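Local coordinates for protein Na-K-Cl cotransporter (Methanosarcina acetivorans, PDB 3G40) that probably cotransports chloride with cations such as sodium or potassium across the membrane, the chain here being its C-terminal cytoplasmic domain, at residues A[160-165]-A[196-201]. Numbering follows the deposited sequence.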
loop_
_atom_site.group_PDB
_atom_site.type_symbol
_atom_site.label_atom_id
_atom_site.label_comp_id
_atom_site.label_asym_id
_atom_site.label_seq_id
_atom_site.Cartn_x
_atom_site.Cartn_y
_atom_site.Cartn_z
ATOM N N LEU A 160 -12.420 -1.756 15.809
ATOM C CA LEU A 160 -11.754 -2.383 16.954
ATOM C C LEU A 160 -12.718 -3.438 17.496
ATOM O O LEU A 160 -13.813 -3.103 17.960
ATOM C CB LEU A 160 -11.483 -1.342 18.040
ATOM C CG LEU A 160 -10.344 -1.396 19.049
ATOM C CD1 LEU A 160 -10.945 -0.995 20.375
ATOM C CD2 LEU A 160 -9.529 -2.735 19.131
ATOM N N TRP A 161 -12.316 -4.703 17.425
ATOM C CA TRP A 161 -13.123 -5.810 17.909
ATOM C C TRP A 161 -12.836 -6.084 19.371
ATOM O O TRP A 161 -11.715 -6.417 19.748
ATOM C CB TRP A 161 -12.859 -7.069 17.078
ATOM C CG TRP A 161 -13.385 -6.950 15.703
ATOM C CD1 TRP A 161 -12.750 -6.406 14.625
ATOM C CD2 TRP A 161 -14.690 -7.336 15.251
ATOM N NE1 TRP A 161 -13.570 -6.451 13.523
ATOM C CE2 TRP A 161 -14.767 -7.019 13.882
ATOM C CE3 TRP A 161 -15.793 -7.936 15.870
ATOM C CZ2 TRP A 161 -15.906 -7.281 13.117
ATOM C CZ3 TRP A 161 -16.924 -8.196 15.109
ATOM C CH2 TRP A 161 -16.972 -7.869 13.752
ATOM N N ILE A 162 -13.867 -5.948 20.191
ATOM C CA ILE A 162 -13.736 -6.122 21.623
ATOM C C ILE A 162 -14.373 -7.440 22.037
ATOM O O ILE A 162 -15.549 -7.676 21.773
ATOM C CB ILE A 162 -14.378 -4.938 22.346
ATOM C CG1 ILE A 162 -13.580 -3.675 22.012
ATOM C CG2 ILE A 162 -14.447 -5.190 23.837
ATOM C CD1 ILE A 162 -14.179 -2.402 22.518
ATOM N N GLU A 163 -13.578 -8.304 22.660
ATOM C CA GLU A 163 -14.003 -9.657 22.995
ATOM C C GLU A 163 -15.151 -9.657 23.991
ATOM O O GLU A 163 -15.222 -8.801 24.873
ATOM C CB GLU A 163 -12.830 -10.470 23.562
ATOM C CG GLU A 163 -11.704 -10.730 22.563
ATOM C CD GLU A 163 -12.177 -11.489 21.335
ATOM O OE1 GLU A 163 -13.132 -12.291 21.455
ATOM O OE2 GLU A 163 -11.597 -11.280 20.246
ATOM N N ASN A 164 -16.050 -10.626 23.843
ATOM C CA ASN A 164 -17.157 -10.779 24.774
ATOM C C ASN A 164 -16.628 -10.809 26.202
ATOM O O ASN A 164 -15.764 -11.622 26.539
ATOM C CB ASN A 164 -17.936 -12.057 24.468
ATOM C CG ASN A 164 -19.304 -12.088 25.136
ATOM O OD1 ASN A 164 -19.812 -11.065 25.600
ATOM N ND2 ASN A 164 -19.909 -13.269 25.178
ATOM N N ARG A 165 -17.133 -9.908 27.036
ATOM C CA ARG A 165 -16.669 -9.815 28.413
ATOM C C ARG A 165 -17.684 -10.410 29.392
ATOM O O ARG A 165 -17.486 -11.507 29.916
ATOM C CB ARG A 165 -16.373 -8.359 28.768
ATOM C CG ARG A 165 -15.328 -7.717 27.869
ATOM C CD ARG A 165 -15.152 -6.251 28.207
ATOM N NE ARG A 165 -14.551 -6.059 29.522
ATOM C CZ ARG A 165 -13.238 -6.041 29.738
ATOM N NH1 ARG A 165 -12.401 -6.209 28.723
ATOM N NH2 ARG A 165 -12.763 -5.859 30.964
ATOM N N LEU A 196 -13.659 5.439 13.305
ATOM C CA LEU A 196 -13.432 4.297 14.178
ATOM C C LEU A 196 -14.746 3.724 14.686
ATOM O O LEU A 196 -15.613 4.481 15.130
ATOM C CB LEU A 196 -12.577 4.715 15.375
ATOM C CG LEU A 196 -12.281 3.669 16.444
ATOM C CD1 LEU A 196 -11.610 2.422 15.855
ATOM C CD2 LEU A 196 -11.382 4.272 17.544
ATOM N N SER A 197 -14.893 2.399 14.626
ATOM C CA SER A 197 -16.053 1.727 15.237
ATOM C C SER A 197 -15.588 0.699 16.247
ATOM O O SER A 197 -14.560 0.048 16.050
ATOM C CB SER A 197 -16.937 1.007 14.203
ATOM O OG SER A 197 -17.435 1.880 13.216
ATOM N N PHE A 198 -16.351 0.556 17.328
ATOM C CA PHE A 198 -16.140 -0.524 18.284
ATOM C C PHE A 198 -17.147 -1.620 17.960
ATOM O O PHE A 198 -18.353 -1.358 17.888
ATOM C CB PHE A 198 -16.399 -0.060 19.722
ATOM C CG PHE A 198 -15.395 0.911 20.263
ATOM C CD1 PHE A 198 -15.649 1.576 21.456
ATOM C CD2 PHE A 198 -14.197 1.159 19.603
ATOM C CE1 PHE A 198 -14.739 2.467 21.981
ATOM C CE2 PHE A 198 -13.277 2.058 20.128
ATOM C CZ PHE A 198 -13.539 2.701 21.311
ATOM N N MET A 199 -16.647 -2.836 17.779
ATOM C CA MET A 199 -17.467 -3.998 17.443
ATOM C C MET A 199 -17.392 -5.042 18.558
ATOM O O MET A 199 -16.315 -5.346 19.074
ATOM C CB MET A 199 -16.962 -4.629 16.141
ATOM C CG MET A 199 -16.724 -3.625 15.002
ATOM S SD MET A 199 -18.252 -3.071 14.242
ATOM C CE MET A 199 -19.078 -4.638 14.066
ATOM N N THR A 200 -18.534 -5.599 18.944
ATOM C CA THR A 200 -18.506 -6.719 19.874
ATOM C C THR A 200 -19.694 -7.645 19.595
ATOM O O THR A 200 -20.415 -7.451 18.627
ATOM C CB THR A 200 -18.491 -6.256 21.350
ATOM O OG1 THR A 200 -18.092 -7.345 22.195
ATOM C CG2 THR A 200 -19.871 -5.760 21.779
ATOM N N PHE A 201 -19.869 -8.661 20.424
ATOM C CA PHE A 201 -20.974 -9.608 20.241
ATOM C C PHE A 201 -21.500 -10.036 21.599
ATOM O O PHE A 201 -20.796 -9.927 22.605
ATOM C CB PHE A 201 -20.496 -10.828 19.456
ATOM C CG PHE A 201 -19.223 -11.405 19.986
ATOM C CD1 PHE A 201 -19.247 -12.479 20.857
ATOM C CD2 PHE A 201 -18.003 -10.851 19.639
ATOM C CE1 PHE A 201 -18.070 -13.006 21.358
ATOM C CE2 PHE A 201 -16.822 -11.368 20.138
ATOM C CZ PHE A 201 -16.856 -12.447 21.001
#
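Where the backbone ladder between the two strands gives out, a side chain takes over: the hydroxyl OG1 of T200 donates to the carbonyl O of I162 at 2.6 Å, tilted 28° from the carbonyl plane. With OG1 anti to the backbone N (chi1 -164°), T200 reaches across to a carbonyl that F201 N would meet if the parallel ladder continued. Before that point the pairing is regular, with L160 N bound to S197 O, M199 N to L160 O, and I162 N to M199 O at 2.8 Å in a nearly linear bond (177°). M199 lies over the W161 indole, its CB 3.6 Å from the centroid of the six-membered ring; the bend at chi2 brings SD above the same face, 5.1 Å from that centroid, a distant Met-aromatic contact, and chi3 folds CE back toward CH2. H248 takes the NE1 hydrogen bond of W161, and F250 stacks on the ring, bridging neighbouring strands. A leucine in place of W161 would probably leave H248 ND1 without its donor and both F250 and M199 without the flat surface they lie on. On the face that carries L160 and F198, apolar side chains meet: L160 CD1 approaches F198 CE2 at 3.8 Å, and I162 CD1 sits over the F198 ring, under helices 205-222 and 179-192, the latter joining the two strands in a beta-alpha-beta crossover. Beyond the ladder, N164 CB packs 3.3 Å from F201 CE1. As the chains part, the carbonyl of buried I162 thus keeps a donor, T200 OG1, after the amide ladder has stopped.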